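Local coordinates for carboxylase (Deinococcus radiodurans, PDB 5H80), which probably uses ATP and bicarbonate to carboxylate biotin, as the biotin carboxylase domain of a single-chain bacterial carboxylase, at residues A371-E376 and A458-L463; L464-V469 and P484-Q489; V425-R430 and A442-E447. All blocks are in the same frame, centred on the assembly; numbering follows the deposited sequence.

Interaction 1: A371-E376 and A458-L463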
loop_
_atom_site.group_PDB
_atom_site.type_symbol
_atom_site.label_atom_id
_atom_site.label_comp_id
_atom_site.label_asym_id
_atom_site.label_seq_id
_atom_site.Cartn_x
_atom_site.Cartn_y
_atom_site.Cartn_z
ATOM N N ALA A 371 4.023 -1.069 13.090
ATOM C CA ALA A 371 3.676 -1.243 14.502
ATOM C C ALA A 371 3.005 -2.666 14.661
ATOM O O ALA A 371 2.185 -3.061 13.869
ATOM C CB ALA A 371 2.798 -0.193 15.000
ATOM N N ARG A 372 3.435 -3.434 15.691
ATOM C CA ARG A 372 2.754 -4.694 15.976
ATOM C C ARG A 372 1.520 -4.467 16.940
ATOM O O ARG A 372 1.673 -4.050 18.145
ATOM C CB ARG A 372 3.810 -5.558 16.632
ATOM C CG ARG A 372 5.099 -5.818 15.740
ATOM C CD ARG A 372 5.943 -7.036 16.248
ATOM N NE ARG A 372 7.270 -7.157 15.578
ATOM C CZ ARG A 372 8.110 -8.196 15.736
ATOM N NH1 ARG A 372 7.724 -9.268 16.385
ATOM N NH2 ARG A 372 9.295 -8.204 15.161
ATOM N N VAL A 373 0.342 -4.726 16.415
ATOM C CA VAL A 373 -0.917 -4.737 17.195
ATOM C C VAL A 373 -1.140 -6.045 17.908
ATOM O O VAL A 373 -1.248 -7.083 17.205
ATOM C CB VAL A 373 -2.081 -4.272 16.358
ATOM C CG1 VAL A 373 -3.327 -4.138 17.203
ATOM C CG2 VAL A 373 -1.698 -2.966 15.641
ATOM N N ASN A 374 -1.040 -6.009 19.235
ATOM C CA ASN A 374 -1.120 -7.230 20.048
ATOM C C ASN A 374 -2.399 -7.258 20.937
ATOM O O ASN A 374 -2.907 -6.232 21.344
ATOM C CB ASN A 374 0.105 -7.490 20.922
ATOM C CG ASN A 374 1.454 -7.512 20.211
ATOM O OD1 ASN A 374 1.614 -8.146 19.154
ATOM N ND2 ASN A 374 2.463 -6.946 20.863
ATOM N N MET A 375 -2.853 -8.463 21.240
ATOM C CA MET A 375 -3.886 -8.723 22.252
ATOM C C MET A 375 -3.122 -8.748 23.553
ATOM O O MET A 375 -2.328 -9.647 23.779
ATOM C CB MET A 375 -4.532 -10.071 21.911
ATOM C CG MET A 375 -5.713 -10.400 22.765
ATOM S SD MET A 375 -6.488 -11.839 22.044
ATOM C CE MET A 375 -7.647 -12.186 23.408
ATOM N N GLU A 376 -3.297 -7.718 24.367
ATOM C CA GLU A 376 -2.602 -7.536 25.671
ATOM C C GLU A 376 -2.730 -6.092 26.120
ATOM O O GLU A 376 -3.806 -5.669 26.504
ATOM C CB GLU A 376 -1.102 -7.889 25.651
ATOM C CG GLU A 376 -0.211 -6.952 24.827
ATOM C CD GLU A 376 1.111 -7.585 24.354
ATOM O OE1 GLU A 376 2.004 -6.797 23.887
ATOM O OE2 GLU A 376 1.244 -8.849 24.409
ATOM N N ALA A 458 -3.730 1.692 22.398
ATOM C CA ALA A 458 -3.386 2.936 23.185
ATOM C C ALA A 458 -1.947 3.072 23.533
ATOM O O ALA A 458 -1.404 4.164 23.514
ATOM C CB ALA A 458 -4.244 3.048 24.470
ATOM N N PHE A 459 -1.316 1.972 23.928
ATOM C CA PHE A 459 0.082 1.996 24.221
ATOM C C PHE A 459 1.006 2.400 23.032
ATOM O O PHE A 459 1.890 3.224 23.199
ATOM C CB PHE A 459 0.457 0.718 24.820
ATOM C CG PHE A 459 1.844 0.701 25.360
ATOM C CD1 PHE A 459 2.095 1.204 26.649
ATOM C CD2 PHE A 459 2.890 0.182 24.659
ATOM C CE1 PHE A 459 3.369 1.206 27.185
ATOM C CE2 PHE A 459 4.151 0.229 25.187
ATOM C CZ PHE A 459 4.414 0.696 26.436
ATOM N N LEU A 460 0.648 1.888 21.840
ATOM C CA LEU A 460 1.286 2.217 20.527
ATOM C C LEU A 460 1.148 3.685 20.254
ATOM O O LEU A 460 2.164 4.282 19.921
ATOM C CB LEU A 460 0.641 1.378 19.388
ATOM C CG LEU A 460 1.160 -0.100 19.388
ATOM C CD1 LEU A 460 0.437 -0.987 18.366
ATOM C CD2 LEU A 460 2.634 -0.379 19.363
ATOM N N GLN A 461 -0.040 4.275 20.487
ATOM C CA GLN A 461 -0.237 5.690 20.343
ATOM C C GLN A 461 0.593 6.497 21.363
ATOM O O GLN A 461 1.233 7.504 20.962
ATOM C CB GLN A 461 -1.729 6.021 20.280
ATOM C CG GLN A 461 -2.297 5.732 18.888
ATOM C CD GLN A 461 -3.776 5.578 18.891
ATOM O OE1 GLN A 461 -4.337 4.475 19.151
ATOM N NE2 GLN A 461 -4.443 6.665 18.648
ATOM N N ALA A 462 0.765 6.035 22.605
ATOM C CA ALA A 462 1.592 6.811 23.524
ATOM C C ALA A 462 3.059 6.847 23.061
ATOM O O ALA A 462 3.809 7.865 23.185
ATOM C CB ALA A 462 1.475 6.282 24.942
ATOM N N LEU A 463 3.521 5.696 22.526
ATOM C CA LEU A 463 4.865 5.540 21.952
ATOM C C LEU A 463 5.074 6.526 20.843
ATOM O O LEU A 463 6.040 7.285 20.834
ATOM C CB LEU A 463 5.190 4.081 21.478
ATOM C CG LEU A 463 5.386 2.988 22.540
ATOM C CD1 LEU A 463 5.554 1.658 21.863
ATOM C CD2 LEU A 463 6.564 3.293 23.471
#
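Leu460 lies against the backbone of the strand 371-374, reaching it from a helix that runs nearly antiparallel to it, with short-segment axes 154° apart and 9.5 Å at closest approach. From the helix backbone its CB points to the strand, and CG sits anti to the carbonyl carbon (chi1 -77°), which carries the branch point to 4.2 Å from Arg372 O. Of the two methyls beyond, CD2 stays 4.0 Å from Arg372 O, while CD1 presses in to 3.3 Å from that same oxygen. The carbonyl is not left to this apolar neighbour alone: it accepts a hydrogen bond from Asn456 ND2, just ahead of the helix. Strand and helix both belong to the biotin carboxylase C-terminal domain, where helix 457-465 packs on an antiparallel sheet. CD1 also touches two side chains set two residues apart on the strand, Ala371 CB at 4.2 Å and Val373 CG2 at 4.0 Å. In Val373 it is CG2 that meets Leu460 CD1, CG1 being anti to the backbone N (chi1 -174°). Arg372, between them, sends its guanidinium away from the helix to salt bridges with Glu268 and Glu324.

Interaction 2: L464-V469 and P484-Q489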
loop_
_atom_site.group_PDB
_atom_site.type_symbol
_atom_site.label_atom_id
_atom_site.label_comp_id
_atom_site.label_asym_id
_atom_site.label_seq_id
_atom_site.Cartn_x
_atom_site.Cartn_y
_atom_site.Cartn_z
ATOM N N LEU A 464 4.137 6.555 19.923
ATOM C CA LEU A 464 4.297 7.374 18.754
ATOM C C LEU A 464 4.281 8.899 18.985
ATOM O O LEU A 464 4.909 9.566 18.148
ATOM C CB LEU A 464 3.271 7.022 17.690
ATOM C CG LEU A 464 3.374 5.607 17.098
ATOM C CD1 LEU A 464 2.022 5.305 16.563
ATOM C CD2 LEU A 464 4.536 5.475 16.071
ATOM N N HIS A 465 3.672 9.336 20.067
ATOM C CA HIS A 465 3.649 10.769 20.511
ATOM C C HIS A 465 4.772 11.153 21.450
ATOM O O HIS A 465 4.926 12.359 21.741
ATOM C CB HIS A 465 2.301 11.057 21.175
ATOM C CG HIS A 465 1.159 11.079 20.216
ATOM N ND1 HIS A 465 0.403 9.979 19.957
ATOM C CD2 HIS A 465 0.605 12.091 19.512
ATOM C CE1 HIS A 465 -0.571 10.291 19.130
ATOM N NE2 HIS A 465 -0.468 11.569 18.840
ATOM N N HIS A 466 5.556 10.191 21.952
ATOM C CA HIS A 466 6.576 10.507 22.901
ATOM C C HIS A 466 7.747 11.277 22.215
ATOM O O HIS A 466 8.226 10.907 21.158
ATOM C CB HIS A 466 7.026 9.239 23.647
ATOM C CG HIS A 466 7.839 9.536 24.877
ATOM N ND1 HIS A 466 9.146 9.962 24.846
ATOM C CD2 HIS A 466 7.513 9.452 26.184
ATOM C CE1 HIS A 466 9.581 10.153 26.077
ATOM N NE2 HIS A 466 8.595 9.845 26.907
ATOM N N PRO A 467 8.111 12.431 22.770
ATOM C CA PRO A 467 9.239 13.206 22.283
ATOM C C PRO A 467 10.502 12.453 22.001
ATOM O O PRO A 467 11.303 12.805 21.142
ATOM C CB PRO A 467 9.464 14.213 23.447
ATOM C CG PRO A 467 8.225 14.252 24.205
ATOM C CD PRO A 467 7.546 12.917 24.025
ATOM N N ASP A 468 10.855 11.526 22.912
ATOM C CA ASP A 468 12.039 10.809 22.692
ATOM C C ASP A 468 11.929 9.914 21.405
ATOM O O ASP A 468 12.878 9.783 20.717
ATOM C CB ASP A 468 12.438 9.868 23.864
ATOM C CG ASP A 468 12.742 10.600 25.171
ATOM O OD1 ASP A 468 12.947 11.836 25.186
ATOM O OD2 ASP A 468 12.800 9.858 26.186
ATOM N N VAL A 469 10.736 9.442 21.043
ATOM C CA VAL A 469 10.582 8.713 19.804
ATOM C C VAL A 469 10.638 9.726 18.582
ATOM O O VAL A 469 11.305 9.484 17.601
ATOM C CB VAL A 469 9.263 7.931 19.795
ATOM C CG1 VAL A 469 8.981 7.275 18.468
ATOM C CG2 VAL A 469 9.313 6.838 20.810
ATOM N N PRO A 484 6.287 2.742 33.520
ATOM C CA PRO A 484 5.082 3.340 34.183
ATOM C C PRO A 484 4.551 4.664 33.569
ATOM O O PRO A 484 3.297 4.801 33.375
ATOM C CB PRO A 484 5.489 3.472 35.657
ATOM C CG PRO A 484 6.699 2.593 35.857
ATOM C CD PRO A 484 7.377 2.463 34.494
ATOM N N GLU A 485 5.448 5.528 33.117
ATOM C CA GLU A 485 5.034 6.810 32.495
ATOM C C GLU A 485 4.264 6.590 31.188
ATOM O O GLU A 485 3.207 7.237 30.895
ATOM C CB GLU A 485 6.249 7.767 32.342
ATOM C CG GLU A 485 6.987 7.849 30.980
ATOM C CD GLU A 485 8.118 8.919 30.925
ATOM O OE1 GLU A 485 8.986 8.817 31.830
ATOM O OE2 GLU A 485 8.151 9.850 30.012
ATOM N N LEU A 486 4.746 5.625 30.414
ATOM C CA LEU A 486 4.147 5.281 29.138
ATOM C C LEU A 486 2.756 4.653 29.294
ATOM O O LEU A 486 1.833 4.986 28.541
ATOM C CB LEU A 486 5.087 4.359 28.349
ATOM C CG LEU A 486 6.265 5.026 27.621
ATOM C CD1 LEU A 486 7.365 4.011 27.210
ATOM C CD2 LEU A 486 5.725 5.811 26.399
ATOM N N VAL A 487 2.594 3.822 30.317
ATOM C CA VAL A 487 1.284 3.243 30.599
ATOM C C VAL A 487 0.315 4.295 31.037
ATOM O O VAL A 487 -0.790 4.264 30.558
ATOM C CB VAL A 487 1.276 1.983 31.536
ATOM C CG1 VAL A 487 1.936 0.807 30.845
ATOM C CG2 VAL A 487 1.889 2.225 32.893
ATOM N N THR A 488 0.761 5.261 31.842
ATOM C CA THR A 488 -0.069 6.455 32.211
ATOM C C THR A 488 -0.525 7.210 30.984
ATOM O O THR A 488 -1.739 7.397 30.760
ATOM C CB THR A 488 0.655 7.376 33.229
ATOM O OG1 THR A 488 1.002 6.618 34.419
ATOM C CG2 THR A 488 -0.197 8.688 33.574
ATOM N N GLN A 489 0.421 7.515 30.097
ATOM C CA GLN A 489 0.173 8.303 28.890
ATOM C C GLN A 489 -0.807 7.643 27.960
ATOM O O GLN A 489 -1.603 8.318 27.259
ATOM C CB GLN A 489 1.502 8.552 28.196
ATOM C CG GLN A 489 2.366 9.601 28.942
ATOM C CD GLN A 489 3.854 9.465 28.663
ATOM O OE1 GLN A 489 4.252 9.128 27.553
ATOM N NE2 GLN A 489 4.690 9.720 29.686
#
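His466 and Leu486 make the nearest backbone approach here, their CA atoms 8.5 Å apart, where the break between two helices faces one side of helix 484-489. His466 lies between the two helices, the second of which begins at Pro467, and side chains make the contact across the CA separation. His466 has CG anti to the backbone N (chi1 -166°), which aims its ring at the helix. Its NE2 donates to Glu485 OE2 at 3.1 Å with an N-H...O angle of 164°; the oxygen lies in the ring plane, but the ring nitrogen meets the carboxylate from above, 41° out of its plane. The other ring nitrogen, ND1, accepts from Asp468 N at 3.0 Å, which makes His466 the N-cap of the helix that begins at Pro467. Both ring nitrogens are thus used, a helix-capping histidine tied by a His-carboxylate bond to the C-terminal helix 483-490. With an alanine here, Asp468 N would probably lose its cap and Glu485 its NE2 donor, and a gap would open between the helices. Gln489 OE1 comes to the ring edge 3.6 Å from His466 CD2, its amide turned only slightly from the ring, and Gln489 NE2 adds a weak bond to Glu485 OE2. Leu486 CD2 approaches His466 CD2 obliquely, at 4.1 Å. Trp478 packs edge-to-face with the His466 ring and also bonds Asp468 OD2 through NE1, while Leu486 continues onto Phe459 and Leu463.

Interaction 3: V425-R430 and A442-E447. With EDO (1,2-ethanediol), chain D.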
loop_
_atom_site.group_PDB
_atom_site.type_symbol
_atom_site.label_atom_id
_atom_site.label_comp_id
_atom_site.label_asym_id
_atom_site.label_seq_id
_atom_site.Cartn_x
_atom_site.Cartn_y
_atom_site.Cartn_z
ATOM N N VAL A 425 0.694 -3.168 11.208
ATOM C CA VAL A 425 0.319 -1.968 10.488
ATOM C C VAL A 425 1.541 -1.266 10.018
ATOM O O VAL A 425 2.365 -0.815 10.853
ATOM C CB VAL A 425 -0.497 -1.034 11.366
ATOM C CG1 VAL A 425 -0.874 0.356 10.685
ATOM C CG2 VAL A 425 -1.757 -1.777 11.873
ATOM N N VAL A 426 1.634 -1.104 8.699
ATOM C CA VAL A 426 2.834 -0.554 8.074
ATOM C C VAL A 426 2.399 0.774 7.493
ATOM O O VAL A 426 1.405 0.806 6.731
ATOM C CB VAL A 426 3.474 -1.440 7.042
ATOM C CG1 VAL A 426 4.739 -0.863 6.498
ATOM C CG2 VAL A 426 3.740 -2.858 7.658
ATOM N N VAL A 427 3.131 1.817 7.839
ATOM C CA VAL A 427 2.782 3.115 7.264
ATOM C C VAL A 427 3.973 3.668 6.521
ATOM O O VAL A 427 5.120 3.491 6.938
ATOM C CB VAL A 427 2.291 4.031 8.304
ATOM C CG1 VAL A 427 2.206 5.417 7.803
ATOM C CG2 VAL A 427 0.918 3.614 8.804
ATOM N N HIS A 428 3.726 4.297 5.367
ATOM C CA HIS A 428 4.830 4.672 4.431
ATOM C C HIS A 428 4.572 6.028 3.782
ATOM O O HIS A 428 3.463 6.380 3.583
ATOM C CB HIS A 428 4.965 3.660 3.363
ATOM C CG HIS A 428 5.919 4.003 2.271
ATOM N ND1 HIS A 428 5.503 4.126 0.950
ATOM C CD2 HIS A 428 7.275 4.146 2.247
ATOM C CE1 HIS A 428 6.558 4.325 0.172
ATOM N NE2 HIS A 428 7.636 4.380 0.944
ATOM N N ARG A 429 5.602 6.857 3.803
ATOM C CA ARG A 429 5.523 8.071 3.067
ATOM C C ARG A 429 6.786 8.372 2.327
ATOM O O ARG A 429 7.867 7.720 2.486
ATOM C CB ARG A 429 5.190 9.166 3.990
ATOM C CG ARG A 429 6.215 9.449 5.011
ATOM C CD ARG A 429 5.556 10.329 6.079
ATOM N NE ARG A 429 5.409 11.738 5.686
ATOM C CZ ARG A 429 4.359 12.530 5.960
ATOM N NH1 ARG A 429 3.283 12.067 6.532
ATOM N NH2 ARG A 429 4.409 13.820 5.649
ATOM N N ARG A 430 6.665 9.290 1.391
ATOM C CA ARG A 430 7.788 9.505 0.462
ATOM C C ARG A 430 8.690 10.722 0.736
ATOM O O ARG A 430 9.555 10.985 -0.097
ATOM C CB ARG A 430 7.265 9.680 -0.941
ATOM C CG ARG A 430 6.666 8.415 -1.525
ATOM C CD ARG A 430 5.325 8.757 -2.109
ATOM N NE ARG A 430 4.504 7.594 -2.485
ATOM C CZ ARG A 430 4.915 6.371 -2.868
ATOM N NH1 ARG A 430 3.967 5.471 -3.172
ATOM N NH2 ARG A 430 6.168 6.046 -3.093
ATOM N N ALA A 442 0.193 7.266 13.962
ATOM C CA ALA A 442 -0.772 7.444 15.037
ATOM C C ALA A 442 -2.192 7.581 14.493
ATOM O O ALA A 442 -3.136 6.935 14.960
ATOM C CB ALA A 442 -0.382 8.603 15.927
ATOM N N THR A 443 -2.360 8.361 13.422
ATOM C CA THR A 443 -3.677 8.446 12.778
ATOM C C THR A 443 -4.238 7.106 12.286
ATOM O O THR A 443 -5.405 6.720 12.584
ATOM C CB THR A 443 -3.669 9.529 11.733
ATOM O OG1 THR A 443 -3.270 10.758 12.370
ATOM C CG2 THR A 443 -4.978 9.601 11.059
ATOM N N ALA A 444 -3.392 6.331 11.604
ATOM C CA ALA A 444 -3.796 5.052 11.141
ATOM C C ALA A 444 -4.171 4.110 12.279
ATOM O O ALA A 444 -5.244 3.499 12.252
ATOM C CB ALA A 444 -2.678 4.453 10.276
ATOM N N LEU A 445 -3.397 4.051 13.350
ATOM C CA LEU A 445 -3.796 3.331 14.458
ATOM C C LEU A 445 -5.099 3.751 15.117
ATOM O O LEU A 445 -5.882 2.896 15.558
ATOM C CB LEU A 445 -2.678 3.268 15.461
ATOM C CG LEU A 445 -1.516 2.438 15.007
ATOM C CD1 LEU A 445 -0.612 2.431 16.245
ATOM C CD2 LEU A 445 -1.961 1.049 14.525
ATOM N N SER A 446 -5.406 5.041 15.061
ATOM C CA SER A 446 -6.611 5.578 15.701
ATOM C C SER A 446 -7.788 5.168 14.914
ATOM O O SER A 446 -8.941 5.153 15.498
ATOM C CB SER A 446 -6.535 7.113 15.751
ATOM O OG SER A 446 -6.801 7.706 14.443
ATOM N N GLU A 447 -7.620 4.698 13.665
ATOM C CA GLU A 447 -8.719 4.180 12.860
ATOM C C GLU A 447 -8.896 2.677 12.977
ATOM O O GLU A 447 -9.736 2.096 12.316
ATOM C CB GLU A 447 -8.509 4.566 11.368
ATOM C CG GLU A 447 -8.817 6.012 11.100
ATOM C CD GLU A 447 -8.467 6.623 9.740
ATOM O OE1 GLU A 447 -8.155 5.884 8.766
ATOM O OE2 GLU A 447 -8.434 7.922 9.696
HETATM C C1 EDO D . 0.544 8.328 -1.749
HETATM O O1 EDO D . 1.984 8.275 -1.660
HETATM C C2 EDO D . 0.069 7.111 -2.519
HETATM O O2 EDO D . 0.987 6.028 -2.613
#
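Val425 faces Leu445, and Val427 faces Ala444, where helix 442-446 runs back over strand 425-429 at 141°, axes 9.4 Å apart at closest. The contact is wholly apolar. Leu445 brings one methyl, CD2, obliquely onto Val425, 3.9 Å from its CG2 and 4.1 Å from its CG1, so it sits against both branches of the valine. Ala444 presents its CB to the next inward-facing strand residue, 4.0 Å from Val427 CG2, and more loosely to Val425 CG1 at 4.5 Å. Val427 has CG1 anti to the backbone N (chi1 168°), leaving CG2 as the branch that meets the alanine. Ala444 meets the strand with its CB alone. Past the end of the strand, Arg430 binds a 1,2-ethanediol molecule (EDO), probably from the crystallisation liquor. Arg430 NE donates to EDO O1 at 2.7 Å, with O1 at the guanidinium edge. Arg430 NH1 donates to EDO O2 at 3.1 Å. The same diol is held by Glu330 of the second subunit. That subunit also meets Glu447, through a salt bridge from its Arg49, and Arg429, which donates to its Ala53 O. Strand 421-429 lies between strands 367-374 and 402-406 in the antiparallel sheet, while helix 434-446 packs over it and passes Leu445 on to Leu457 and Leu460 of helix 457-465.

Overall arrangement
All three interactions lie on the same side of the chain's centre. Interactions 1 and 3 share the antiparallel sheet, in which strands 367-374 and 421-429 are neighbours, and have centres about 12 Å apart; the centre of interaction 2 lies about 11 Å from that of interaction 1 and about 18 Å from that of interaction 3. Along the chain interaction 3 is nested inside the loop closed by interaction 1, and interaction 2 follows both. Helix 457-465 links them: it packs on the sheet, touches helix 434-446 through Leu460 and Leu445, and meets helix 483-490 through Phe459 and Leu486. Packing thus continues from the sheet through helix 457-465 to helix 483-490, while interaction 3 also adjoins the second subunit.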